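Local atomic coordinates of oligogalacturonate lyase (Vibrio parahaemolyticus RIMD 2210633, PDB entry 3C5M), a protein that probably cleaves oligogalacturonides by lyase chemistry on a seven-bladed beta-propeller that carries a bound manganese ion. Residues A[14-19]-A[335-340]; A[20-25]-A[379-384]; A[167-172]-A[183-188]. All blocks are in the same frame, centred on the assembly; numbering follows the deposited sequence.

Contact 1 (A[14-19]-A[335-340]); sequences FVDSDT and LCKHST
L335 meets T19 through its backbone: L335 O accepts a hydrogen bond from T19 OG1 at 2.8 Å, the hydroxyl lying somewhat off the carbonyl plane. A chi1 of 59° sets T19 OG1 between the backbone N and the carbonyl carbon, facing L335 O, and the methyl T19 CG2 also rests against this carbonyl. The side chain of L335 points the other way, into the protein, where it packs on V324 and V365. At C336 the contact is looser, with C336 CB 3.8 Å from D16 OD2, while the same side chain touches A380 of the sheet that also holds strand 12-15. K337 then takes up D16 twice. K337 N gives D16 OD2 a weak, bent bond of 2.8 Å (N-H...O 123°), and the K337 side chain, crossing that of D16 at about a right angle, bends at chi3 and chi4 to bring NZ back to the carboxylate. There K337 NZ forms a salt bridge, 3.4 Å from D16 OD1, and a weak bond to OD2. D18 OD2 lies farther off, 4.1 Å from K337 NZ. Within its own loop, D16 closes an Asx turn: D16 OD1 accepts from D18 N at 2.8 Å and from T19 N, which approach from opposite faces of the carboxylate plane. The contact thus joins the loop after strand 12-15 to the outer strand of the neighbouring propeller sheet. In the buried carboxylate OD1 takes two loop N-H groups and OD2 the weak bond from K337 N; the ammonium group beside both oxygens probably helps keep it ionised.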
ATOM      1  N   PHE A  14      24.222   4.772   7.559  1.00 38.78           N
ATOM      2  CA  PHE A  14      25.357   4.150   6.887  1.00 41.77           C
ATOM      3  C   PHE A  14      25.354   4.484   5.396  1.00 41.46           C
ATOM      4  O   PHE A  14      24.362   4.968   4.864  1.00 48.39           O
ATOM      5  CB  PHE A  14      25.351   2.626   7.103  1.00 31.03           C
ATOM      6  CG  PHE A  14      24.141   1.929   6.549  1.00 31.98           C
ATOM      7  CD1 PHE A  14      22.931   1.943   7.237  1.00 33.01           C
ATOM      8  CD2 PHE A  14      24.207   1.270   5.324  1.00 37.80           C
ATOM      9  CE1 PHE A  14      21.800   1.313   6.713  1.00 29.15           C
ATOM     10  CE2 PHE A  14      23.078   0.633   4.785  1.00 32.93           C
ATOM     11  CZ  PHE A  14      21.876   0.656   5.482  1.00 27.49           C
ATOM     12  N   VAL A  15      26.472   4.243   4.729  1.00 45.08           N
ATOM     13  CA  VAL A  15      26.568   4.534   3.308  1.00 40.93           C
ATOM     14  C   VAL A  15      26.505   3.255   2.499  1.00 38.17           C
ATOM     15  O   VAL A  15      27.205   2.293   2.798  1.00 46.08           O
ATOM     16  CB  VAL A  15      27.879   5.271   2.996  1.00 41.30           C
ATOM     17  CG1 VAL A  15      27.985   5.567   1.514  1.00 45.38           C
ATOM     18  CG2 VAL A  15      27.946   6.556   3.805  1.00 38.65           C
ATOM     19  N   ASP A  16      25.660   3.241   1.477  1.00 43.50           N
ATOM     20  CA  ASP A  16      25.530   2.058   0.642  1.00 49.39           C
ATOM     21  C   ASP A  16      26.839   1.833  -0.105  1.00 53.37           C
ATOM     22  O   ASP A  16      27.375   2.755  -0.731  1.00 51.81           O
ATOM     23  CB  ASP A  16      24.380   2.235  -0.343  1.00 53.95           C
ATOM     24  CG  ASP A  16      24.064   0.968  -1.091  1.00 51.75           C
ATOM     25  OD1 ASP A  16      24.802   0.641  -2.039  1.00 53.46           O
ATOM     26  OD2 ASP A  16      23.083   0.291  -0.716  1.00 63.70           O
ATOM     27  N   SER A  17      27.350   0.606  -0.030  1.00 52.25           N
ATOM     28  CA  SER A  17      28.611   0.246  -0.674  1.00 56.70           C
ATOM     29  C   SER A  17      28.651   0.344  -2.203  1.00 57.21           C
ATOM     30  O   SER A  17      29.735   0.438  -2.782  1.00 63.48           O
ATOM     31  CB  SER A  17      29.021  -1.166  -0.254  1.00 47.51           C
ATOM     32  OG  SER A  17      28.024  -2.093  -0.614  1.00 41.75           O
ATOM     33  N   ASP A  18      27.486   0.333  -2.854  1.00 58.24           N
ATOM     34  CA  ASP A  18      27.430   0.404  -4.315  1.00 54.64           C
ATOM     35  C   ASP A  18      27.016   1.750  -4.904  1.00 53.42           C
ATOM     36  O   ASP A  18      27.371   2.057  -6.043  1.00 54.65           O
ATOM     37  CB  ASP A  18      26.495  -0.680  -4.878  1.00 61.29           C
ATOM     38  CG  ASP A  18      27.005  -2.103  -4.629  1.00 73.75           C
ATOM     39  OD1 ASP A  18      26.475  -3.048  -5.262  1.00 68.14           O
ATOM     40  OD2 ASP A  18      27.928  -2.281  -3.797  1.00 83.22           O
ATOM     41  N   THR A  19      26.279   2.556  -4.145  1.00 54.14           N
ATOM     42  CA  THR A  19      25.814   3.842  -4.658  1.00 47.85           C
ATOM     43  C   THR A  19      26.280   5.034  -3.845  1.00 47.19           C
ATOM     44  O   THR A  19      26.102   6.187  -4.258  1.00 47.40           O
ATOM     45  CB  THR A  19      24.287   3.875  -4.703  1.00 48.94           C
ATOM     46  OG1 THR A  19      23.784   3.664  -3.380  1.00 46.59           O
ATOM     47  CG2 THR A  19      23.750   2.790  -5.623  1.00 38.15           C
ATOM     48  N   LEU A 335      18.970   3.612  -6.508  1.00 35.44           N
ATOM     49  CA  LEU A 335      19.119   4.557  -5.390  1.00 44.07           C
ATOM     50  C   LEU A 335      20.129   4.002  -4.405  1.00 44.05           C
ATOM     51  O   LEU A 335      21.222   4.529  -4.227  1.00 46.60           O
ATOM     52  CB  LEU A 335      17.785   4.765  -4.653  1.00 49.77           C
ATOM     53  CG  LEU A 335      17.519   6.116  -3.967  1.00 51.74           C
ATOM     54  CD1 LEU A 335      16.429   5.951  -2.913  1.00 35.32           C
ATOM     55  CD2 LEU A 335      18.787   6.649  -3.337  1.00 55.22           C
ATOM     56  N   CYS A 336      19.734   2.930  -3.742  1.00 45.99           N
ATOM     57  CA  CYS A 336      20.600   2.291  -2.784  1.00 40.55           C
ATOM     58  C   CYS A 336      20.201   0.847  -2.852  1.00 38.12           C
ATOM     59  O   CYS A 336      19.564   0.416  -3.815  1.00 35.00           O
ATOM     60  CB  CYS A 336      20.382   2.843  -1.372  1.00 38.74           C
ATOM     61  SG  CYS A 336      18.792   2.418  -0.641  1.00 41.00           S
ATOM     62  N   LYS A 337      20.551   0.103  -1.821  1.00 38.57           N
ATOM     63  CA  LYS A 337      20.254  -1.310  -1.803  1.00 40.07           C
ATOM     64  C   LYS A 337      19.406  -1.657  -0.585  1.00 36.17           C
ATOM     65  O   LYS A 337      19.685  -1.188   0.508  1.00 40.41           O
ATOM     66  CB  LYS A 337      21.592  -2.060  -1.807  1.00 38.35           C
ATOM     67  CG  LYS A 337      21.514  -3.527  -2.124  1.00 48.12           C
ATOM     68  CD  LYS A 337      22.863  -4.091  -2.587  1.00 49.64           C
ATOM     69  CE  LYS A 337      23.960  -4.005  -1.518  1.00 53.33           C
ATOM     70  NZ  LYS A 337      24.588  -2.653  -1.444  1.00 45.03           N
ATOM     71  N   HIS A 338      18.354  -2.450  -0.783  1.00 36.95           N
ATOM     72  CA  HIS A 338      17.494  -2.860   0.325  1.00 42.79           C
ATOM     73  C   HIS A 338      17.862  -4.260   0.801  1.00 40.22           C
ATOM     74  O   HIS A 338      17.666  -4.592   1.964  1.00 42.40           O
ATOM     75  CB  HIS A 338      15.996  -2.793  -0.066  1.00 44.18           C
ATOM     76  CG  HIS A 338      15.586  -3.761  -1.136  1.00 42.95           C
ATOM     77  ND1 HIS A 338      15.554  -5.127  -0.940  1.00 39.86           N
ATOM     78  CD2 HIS A 338      15.174  -3.555  -2.410  1.00 40.84           C
ATOM     79  CE1 HIS A 338      15.141  -5.719  -2.050  1.00 34.31           C
ATOM     80  NE2 HIS A 338      14.904  -4.788  -2.957  1.00 26.31           N
ATOM     81  N   SER A 339      18.402  -5.072  -0.105  1.00 43.85           N
ATOM     82  CA  SER A 339      18.831  -6.438   0.216  1.00 48.24           C
ATOM     83  C   SER A 339      17.902  -7.143   1.186  1.00 46.12           C
ATOM     84  O   SER A 339      18.298  -7.476   2.302  1.00 43.26           O
ATOM     85  CB  SER A 339      20.245  -6.431   0.816  1.00 43.96           C
ATOM     86  OG  SER A 339      21.209  -5.959  -0.112  1.00 43.14           O
ATOM     87  N   THR A 340      16.671  -7.387   0.765  1.00 43.00           N
ATOM     88  CA  THR A 340      15.733  -8.054   1.645  1.00 46.41           C
ATOM     89  C   THR A 340      15.580  -9.517   1.244  1.00 47.03           C
ATOM     90  O   THR A 340      15.671  -9.860   0.067  1.00 45.92           O
ATOM     91  CB  THR A 340      14.348  -7.361   1.607  1.00 47.03           C
ATOM     92  OG1 THR A 340      13.506  -7.905   2.632  1.00 45.19           O
ATOM     93  CG2 THR A 340      13.677  -7.573   0.253  1.00 36.92           C
TER

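Contact 2 (A[20-25]-A[379-384]); sequences QVKVTR and IADVPE
The closure of the propeller ring, in which two strands from the N-terminal end of the chain, 12-15 and 22-25, complete the sheet of the C-terminal strands, runs through V23 and A380. Strand 22-25 lies antiparallel to strand 379-381, their axes 4.7 Å apart at closest approach. T24 and I379 form a hydrogen-bonded pair: I379 N donates to T24 O at 2.9 Å and T24 N to I379 O at 3.1 Å. Two residues along, D381 N reaches K22 O at 2.8 Å. V23 and A380 between them are a non-hydrogen-bonded pair, and on their face of the sheet V23 CG2 leans on A380 CB at 3.9 Å. The side chains of T24 and I379 share the face away from V23 and A380. Just before strand 22-25, V21 CG1 lies anti to its backbone N (chi1 175°), which carries it over D381 O and puts V21 CG1 within 4.4 Å of P383 CD. At the exposed border K22 and D381 run obliquely past each other; K22 NZ stays 4.3 Å from D381 OD2, so their attraction is probably weak. The pair sits in the middle of its sheet. Strand 12-15 flanks 22-25 on one side, with V23 touching F14, and strand 364-369 flanks 376-381 on the other, with A380 touching F367; the V23 and A380 face also packs on C336 of strand 334-337 in the neighbouring sheet.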
ATOM      1  N   GLN A  20      26.871   4.745  -2.688  1.00 51.03           N
ATOM      2  CA  GLN A  20      27.370   5.771  -1.770  1.00 49.03           C
ATOM      3  C   GLN A  20      26.225   6.561  -1.142  1.00 50.20           C
ATOM      4  O   GLN A  20      26.452   7.446  -0.313  1.00 61.34           O
ATOM      5  CB  GLN A  20      28.327   6.737  -2.491  1.00 44.55           C
ATOM      6  CG  GLN A  20      29.785   6.281  -2.553  1.00 41.27           C
ATOM      7  CD  GLN A  20      29.948   4.877  -3.115  1.00 45.32           C
ATOM      8  OE1 GLN A  20      30.419   3.969  -2.420  1.00 48.03           O
ATOM      9  NE2 GLN A  20      29.552   4.688  -4.376  1.00 31.67           N
ATOM     10  N   VAL A  21      24.994   6.237  -1.526  1.00 48.06           N
ATOM     11  CA  VAL A  21      23.836   6.942  -0.990  1.00 44.36           C
ATOM     12  C   VAL A  21      23.668   6.678   0.505  1.00 41.95           C
ATOM     13  O   VAL A  21      23.901   5.565   0.980  1.00 37.94           O
ATOM     14  CB  VAL A  21      22.556   6.534  -1.733  1.00 41.22           C
ATOM     15  CG1 VAL A  21      21.358   7.175  -1.073  1.00 42.09           C
ATOM     16  CG2 VAL A  21      22.648   6.954  -3.185  1.00 27.56           C
ATOM     17  N   LYS A  22      23.285   7.709   1.251  1.00 38.20           N
ATOM     18  CA  LYS A  22      23.098   7.554   2.690  1.00 41.26           C
ATOM     19  C   LYS A  22      21.775   6.876   3.022  1.00 42.70           C
ATOM     20  O   LYS A  22      20.737   7.157   2.415  1.00 43.56           O
ATOM     21  CB  LYS A  22      23.170   8.907   3.408  1.00 37.21           C
ATOM     22  CG  LYS A  22      24.576   9.441   3.582  1.00 36.55           C
ATOM     23  CD  LYS A  22      24.630  10.675   4.459  1.00 36.27           C
ATOM     24  CE  LYS A  22      24.022  11.888   3.790  1.00 31.67           C
ATOM     25  NZ  LYS A  22      24.057  13.078   4.698  1.00 47.14           N
ATOM     26  N   VAL A  23      21.832   5.972   3.990  1.00 38.03           N
ATOM     27  CA  VAL A  23      20.666   5.229   4.434  1.00 36.41           C
ATOM     28  C   VAL A  23      20.680   5.188   5.945  1.00 42.85           C
ATOM     29  O   VAL A  23      21.679   4.815   6.563  1.00 43.83           O
ATOM     30  CB  VAL A  23      20.683   3.785   3.957  1.00 26.43           C
ATOM     31  CG1 VAL A  23      19.497   3.065   4.528  1.00 22.04           C
ATOM     32  CG2 VAL A  23      20.673   3.736   2.446  1.00 30.92           C
ATOM     33  N   THR A  24      19.560   5.544   6.549  1.00 45.71           N
ATOM     34  CA  THR A  24      19.496   5.553   7.991  1.00 39.65           C
ATOM     35  C   THR A  24      18.411   4.620   8.523  1.00 33.90           C
ATOM     36  O   THR A  24      17.302   4.595   8.010  1.00 40.73           O
ATOM     37  CB  THR A  24      19.342   7.024   8.477  1.00 40.78           C
ATOM     38  OG1 THR A  24      18.741   7.058   9.776  1.00 35.42           O
ATOM     39  CG2 THR A  24      18.547   7.830   7.479  1.00 41.49           C
ATOM     40  N   ARG A  25      18.767   3.828   9.533  1.00 35.31           N
ATOM     41  CA  ARG A  25      17.864   2.855  10.155  1.00 35.13           C
ATOM     42  C   ARG A  25      17.143   3.518  11.339  1.00 38.70           C
ATOM     43  O   ARG A  25      17.790   4.047  12.241  1.00 42.72           O
ATOM     44  CB  ARG A  25      18.679   1.652  10.645  1.00 25.75           C
ATOM     45  CG  ARG A  25      17.868   0.414  10.946  1.00 39.63           C
ATOM     46  CD  ARG A  25      18.632  -0.574  11.812  1.00 42.32           C
ATOM     47  NE  ARG A  25      18.868  -0.039  13.153  1.00 49.77           N
ATOM     48  CZ  ARG A  25      20.071   0.159  13.672  1.00 46.60           C
ATOM     49  NH1 ARG A  25      21.152  -0.138  12.964  1.00 42.94           N
ATOM     50  NH2 ARG A  25      20.190   0.663  14.892  1.00 52.34           N
ATOM     51  N   ILE A 379      15.277   4.688   5.919  1.00 22.53           N
ATOM     52  CA  ILE A 379      14.911   5.814   5.082  1.00 18.14           C
ATOM     53  C   ILE A 379      16.171   6.131   4.294  1.00 30.75           C
ATOM     54  O   ILE A 379      17.183   6.540   4.862  1.00 35.79           O
ATOM     55  CB  ILE A 379      14.507   7.061   5.896  1.00 22.80           C
ATOM     56  CG1 ILE A 379      13.091   6.901   6.438  1.00 27.38           C
ATOM     57  CG2 ILE A 379      14.569   8.298   5.017  1.00 24.90           C
ATOM     58  CD1 ILE A 379      12.702   7.945   7.421  1.00 10.37           C
ATOM     59  N   ALA A 380      16.117   5.924   2.985  1.00 33.40           N
ATOM     60  CA  ALA A 380      17.265   6.195   2.140  1.00 33.66           C
ATOM     61  C   ALA A 380      17.180   7.615   1.592  1.00 42.58           C
ATOM     62  O   ALA A 380      16.149   8.020   1.062  1.00 45.01           O
ATOM     63  CB  ALA A 380      17.315   5.196   0.991  1.00 29.34           C
ATOM     64  N   ASP A 381      18.268   8.368   1.723  1.00 47.37           N
ATOM     65  CA  ASP A 381      18.320   9.731   1.210  1.00 47.27           C
ATOM     66  C   ASP A 381      18.158   9.677  -0.296  1.00 40.79           C
ATOM     67  O   ASP A 381      18.388   8.638  -0.902  1.00 41.68           O
ATOM     68  CB  ASP A 381      19.659  10.384   1.572  1.00 52.33           C
ATOM     69  CG  ASP A 381      19.639  11.036   2.954  1.00 65.70           C
ATOM     70  OD1 ASP A 381      19.111  10.421   3.921  1.00 68.01           O
ATOM     71  OD2 ASP A 381      20.165  12.166   3.078  1.00 65.28           O
ATOM     72  N   VAL A 382      17.736  10.782  -0.896  1.00 37.64           N
ATOM     73  CA  VAL A 382      17.573  10.831  -2.345  1.00 48.45           C
ATOM     74  C   VAL A 382      18.163  12.119  -2.879  1.00 50.38           C
ATOM     75  O   VAL A 382      17.470  13.130  -2.998  1.00 56.95           O
ATOM     76  CB  VAL A 382      16.091  10.762  -2.776  1.00 39.22           C
ATOM     77  CG1 VAL A 382      15.992  10.791  -4.291  1.00 32.12           C
ATOM     78  CG2 VAL A 382      15.452   9.507  -2.230  1.00 38.37           C
ATOM     79  N   PRO A 383      19.457  12.097  -3.217  1.00 50.67           N
ATOM     80  CA  PRO A 383      20.161  13.265  -3.746  1.00 55.83           C
ATOM     81  C   PRO A 383      19.461  13.892  -4.952  1.00 59.87           C
ATOM     82  O   PRO A 383      18.643  13.251  -5.608  1.00 58.57           O
ATOM     83  CB  PRO A 383      21.542  12.706  -4.083  1.00 57.67           C
ATOM     84  CG  PRO A 383      21.267  11.265  -4.358  1.00 59.14           C
ATOM     85  CD  PRO A 383      20.315  10.905  -3.264  1.00 47.34           C
ATOM     86  N   GLU A 384      19.784  15.149  -5.236  1.00 61.74           N
ATOM     87  CA  GLU A 384      19.163  15.851  -6.344  1.00 67.34           C
ATOM     88  C   GLU A 384      19.409  15.184  -7.687  1.00 69.72           C
ATOM     89  O   GLU A 384      18.588  15.289  -8.599  1.00 81.64           O
ATOM     90  CB  GLU A 384      19.630  17.303  -6.372  1.00 74.08           C
ATOM     91  CG  GLU A 384      19.195  18.104  -5.132  1.00 85.71           C
ATOM     92  CD  GLU A 384      17.683  18.052  -4.880  1.00 89.65           C
ATOM     93  OE1 GLU A 384      16.904  18.357  -5.819  1.00 89.37           O
ATOM     94  OE2 GLU A 384      17.284  17.711  -3.741  1.00 83.15           O
TER

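Contact 3 (A[167-172]-A[183-188]); sequences TCRLIK and IHQDTA
The guanidinium of R169 and the amide of Q185 stand nearly upright to each other, their planes 79° apart, and are joined by a water that donates to Q185 OE1 at 2.6 Å and accepts from R169 NH1 at 3.3 Å. The two side chains share a face of the sheet, and the amide end of Q185 lies against the base of R169, Q185 OE1 3.6 Å from R169 CB. R169 CG sits between the backbone N and the carbonyl carbon (chi1 64°), and the extended chain beyond leads the guanidinium away to a salt bridge with E143 and a cation-pi contact with W124. On the opposite face the H184 ring meets the ring of F205, while H184 CB approaches L170 CB.

These residues belong to a beta hairpin, strands 168-174 and 180-186, the second of which is the outermost strand of a four-stranded antiparallel propeller blade. C168 N donates to D186 O at 2.8 Å, and D186 N returns a weak bond to C168 O. R169 and Q185 form the non-hydrogen-bonded pair between, where the CA of R169 makes a CA-H...O contact with H184 O. Next, L170 N binds H184 O at 2.7 Å. L170 O is bound by I183 N at 3.1 Å and, weakly, by H184 N, since I183 and H184 both face L170 in a classic beta bulge. The I183 side chain crosses that of L170 at a slant, I183 CD1 against L170 CD2, while I183 CG2 lies 4.0 Å from K172 CE, whose ammonium group goes on to a salt bridge with E181.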
ATOM      1  N   THR A 167     -19.702 -13.906  -4.205  1.00 47.32           N
ATOM      2  CA  THR A 167     -20.406 -12.637  -4.210  1.00 46.50           C
ATOM      3  C   THR A 167     -19.698 -11.657  -3.278  1.00 49.89           C
ATOM      4  O   THR A 167     -19.614 -11.875  -2.063  1.00 52.79           O
ATOM      5  CB  THR A 167     -21.878 -12.823  -3.770  1.00 49.97           C
ATOM      6  OG1 THR A 167     -22.435 -11.561  -3.382  1.00 50.90           O
ATOM      7  CG2 THR A 167     -21.964 -13.777  -2.606  1.00 56.09           C
ATOM      8  N   CYS A 168     -19.178 -10.587  -3.871  1.00 46.67           N
ATOM      9  CA  CYS A 168     -18.453  -9.547  -3.152  1.00 44.26           C
ATOM     10  C   CYS A 168     -19.121  -8.203  -3.361  1.00 44.67           C
ATOM     11  O   CYS A 168     -19.748  -7.965  -4.388  1.00 51.83           O
ATOM     12  CB  CYS A 168     -17.020  -9.452  -3.668  1.00 49.25           C
ATOM     13  SG  CYS A 168     -16.037 -10.923  -3.433  1.00 59.86           S
ATOM     14  N   ARG A 169     -18.974  -7.313  -2.394  1.00 43.53           N
ATOM     15  CA  ARG A 169     -19.562  -5.997  -2.519  1.00 44.86           C
ATOM     16  C   ARG A 169     -18.547  -4.922  -2.161  1.00 47.04           C
ATOM     17  O   ARG A 169     -17.744  -5.085  -1.246  1.00 41.22           O
ATOM     18  CB  ARG A 169     -20.784  -5.867  -1.610  1.00 48.47           C
ATOM     19  CG  ARG A 169     -20.463  -5.982  -0.129  1.00 38.45           C
ATOM     20  CD  ARG A 169     -21.708  -5.782   0.705  1.00 46.04           C
ATOM     21  NE  ARG A 169     -21.426  -5.771   2.137  1.00 40.56           N
ATOM     22  CZ  ARG A 169     -22.327  -5.486   3.073  1.00 45.55           C
ATOM     23  NH1 ARG A 169     -23.577  -5.188   2.733  1.00 28.68           N
ATOM     24  NH2 ARG A 169     -21.976  -5.487   4.352  1.00 41.94           N
ATOM     25  N   LEU A 170     -18.601  -3.825  -2.903  1.00 43.39           N
ATOM     26  CA  LEU A 170     -17.732  -2.683  -2.695  1.00 46.98           C
ATOM     27  C   LEU A 170     -18.566  -1.673  -1.888  1.00 48.06           C
ATOM     28  O   LEU A 170     -19.450  -1.020  -2.439  1.00 55.40           O
ATOM     29  CB  LEU A 170     -17.345  -2.096  -4.052  1.00 48.52           C
ATOM     30  CG  LEU A 170     -16.152  -1.146  -4.126  1.00 56.32           C
ATOM     31  CD1 LEU A 170     -15.956  -0.655  -5.557  1.00 62.45           C
ATOM     32  CD2 LEU A 170     -16.379   0.022  -3.203  1.00 54.86           C
ATOM     33  N   ILE A 171     -18.293  -1.552  -0.586  1.00 44.84           N
ATOM     34  CA  ILE A 171     -19.050  -0.646   0.272  1.00 37.24           C
ATOM     35  C   ILE A 171     -18.351   0.663   0.596  1.00 40.87           C
ATOM     36  O   ILE A 171     -17.149   0.814   0.410  1.00 44.33           O
ATOM     37  CB  ILE A 171     -19.431  -1.307   1.618  1.00 35.37           C
ATOM     38  CG1 ILE A 171     -18.175  -1.594   2.437  1.00 40.45           C
ATOM     39  CG2 ILE A 171     -20.228  -2.578   1.366  1.00 47.30           C
ATOM     40  CD1 ILE A 171     -18.442  -2.211   3.800  1.00 43.39           C
ATOM     41  N   LYS A 172     -19.133   1.610   1.093  1.00 40.25           N
ATOM     42  CA  LYS A 172     -18.638   2.921   1.459  1.00 35.02           C
ATOM     43  C   LYS A 172     -19.231   3.228   2.824  1.00 32.43           C
ATOM     44  O   LYS A 172     -20.432   3.083   3.035  1.00 37.97           O
ATOM     45  CB  LYS A 172     -19.102   3.947   0.429  1.00 37.27           C
ATOM     46  CG  LYS A 172     -18.837   5.388   0.813  1.00 50.11           C
ATOM     47  CD  LYS A 172     -19.297   6.342  -0.286  1.00 60.91           C
ATOM     48  CE  LYS A 172     -20.808   6.296  -0.491  1.00 62.99           C
ATOM     49  NZ  LYS A 172     -21.573   6.747   0.714  1.00 74.13           N
ATOM     50  N   ILE A 183     -22.092   0.462  -2.910  1.00 44.31           N
ATOM     51  CA  ILE A 183     -22.041   1.186  -4.178  1.00 48.05           C
ATOM     52  C   ILE A 183     -21.870   0.277  -5.383  1.00 41.27           C
ATOM     53  O   ILE A 183     -21.941   0.733  -6.520  1.00 37.64           O
ATOM     54  CB  ILE A 183     -20.910   2.246  -4.213  1.00 49.96           C
ATOM     55  CG1 ILE A 183     -19.551   1.577  -4.137  1.00 51.54           C
ATOM     56  CG2 ILE A 183     -21.060   3.220  -3.055  1.00 62.24           C
ATOM     57  CD1 ILE A 183     -18.420   2.578  -4.011  1.00 54.58           C
ATOM     58  N   HIS A 184     -21.648  -1.007  -5.132  1.00 38.07           N
ATOM     59  CA  HIS A 184     -21.473  -1.971  -6.209  1.00 40.94           C
ATOM     60  C   HIS A 184     -21.359  -3.386  -5.667  1.00 40.80           C
ATOM     61  O   HIS A 184     -20.580  -3.635  -4.763  1.00 48.58           O
ATOM     62  CB  HIS A 184     -20.216  -1.657  -7.026  1.00 43.06           C
ATOM     63  CG  HIS A 184     -19.972  -2.626  -8.139  1.00 47.42           C
ATOM     64  ND1 HIS A 184     -20.776  -2.694  -9.256  1.00 46.31           N
ATOM     65  CD2 HIS A 184     -19.072  -3.629  -8.264  1.00 47.25           C
ATOM     66  CE1 HIS A 184     -20.387  -3.701 -10.016  1.00 38.39           C
ATOM     67  NE2 HIS A 184     -19.355  -4.285  -9.436  1.00 44.74           N
ATOM     68  N   GLN A 185     -22.135  -4.312  -6.218  1.00 40.62           N
ATOM     69  CA  GLN A 185     -22.077  -5.700  -5.779  1.00 39.24           C
ATOM     70  C   GLN A 185     -21.865  -6.565  -7.006  1.00 42.21           C
ATOM     71  O   GLN A 185     -22.005  -6.084  -8.129  1.00 51.63           O
ATOM     72  CB  GLN A 185     -23.371  -6.089  -5.073  1.00 29.16           C
ATOM     73  CG  GLN A 185     -23.271  -7.394  -4.320  1.00 32.80           C
ATOM     74  CD  GLN A 185     -24.181  -7.422  -3.101  1.00 41.41           C
ATOM     75  OE1 GLN A 185     -24.276  -6.444  -2.355  1.00 43.85           O
ATOM     76  NE2 GLN A 185     -24.843  -8.547  -2.885  1.00 32.52           N
ATOM     77  N   ASP A 186     -21.533  -7.835  -6.812  1.00 40.44           N
ATOM     78  CA  ASP A 186     -21.294  -8.704  -7.962  1.00 51.07           C
ATOM     79  C   ASP A 186     -20.911 -10.114  -7.518  1.00 52.64           C
ATOM     80  O   ASP A 186     -20.355 -10.310  -6.435  1.00 50.44           O
ATOM     81  CB  ASP A 186     -20.176  -8.108  -8.834  1.00 57.37           C
ATOM     82  CG  ASP A 186     -20.117  -8.714 -10.224  1.00 61.34           C
ATOM     83  OD1 ASP A 186     -19.243  -8.287 -11.022  1.00 65.80           O
ATOM     84  OD2 ASP A 186     -20.939  -9.610 -10.517  1.00 64.90           O
ATOM     85  N   THR A 187     -21.217 -11.096  -8.357  1.00 52.57           N
ATOM     86  CA  THR A 187     -20.905 -12.483  -8.047  1.00 53.29           C
ATOM     87  C   THR A 187     -19.519 -12.845  -8.550  1.00 56.17           C
ATOM     88  O   THR A 187     -19.260 -13.983  -8.947  1.00 59.07           O
ATOM     89  CB  THR A 187     -21.929 -13.438  -8.675  1.00 56.46           C
ATOM     90  OG1 THR A 187     -22.207 -13.027 -10.019  1.00 62.75           O
ATOM     91  CG2 THR A 187     -23.206 -13.445  -7.864  1.00 55.39           C
ATOM     92  N   ALA A 188     -18.629 -11.859  -8.522  1.00 57.36           N
ATOM     93  CA  ALA A 188     -17.248 -12.032  -8.957  1.00 57.91           C
ATOM     94  C   ALA A 188     -16.320 -11.613  -7.825  1.00 53.06           C
ATOM     95  O   ALA A 188     -16.711 -10.844  -6.952  1.00 51.84           O
ATOM     96  CB  ALA A 188     -16.982 -11.177 -10.190  1.00 59.64           C
TER
HETATM   97  O   HOH W   1     -25.252  -6.256   0.100  1.00 35.95           O

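In the fold
From the N terminus, the chain lays down 14-19 and 20-25 in succession, and both pair with segments near the C terminus. Contact 3 is the first to close along the chain, a local hairpin with ten residues between its segments. Contact 1 closes at 335-340, joining the loop after strand 12-15 to the edge strand 334-337 of the preceding sheet (285-290, 296-301, 321-326, 334-337), and contact 2 closes at 379-384 inside the last sheet. The two long loops cross, their segments alternating, and contact 3 nests within both. Contacts 1 and 2 touch, F14 N lying 2.7 Å from V23 O in a probable hydrogen bond; contact 3 lies across the propeller, its centre about 43 Å from theirs.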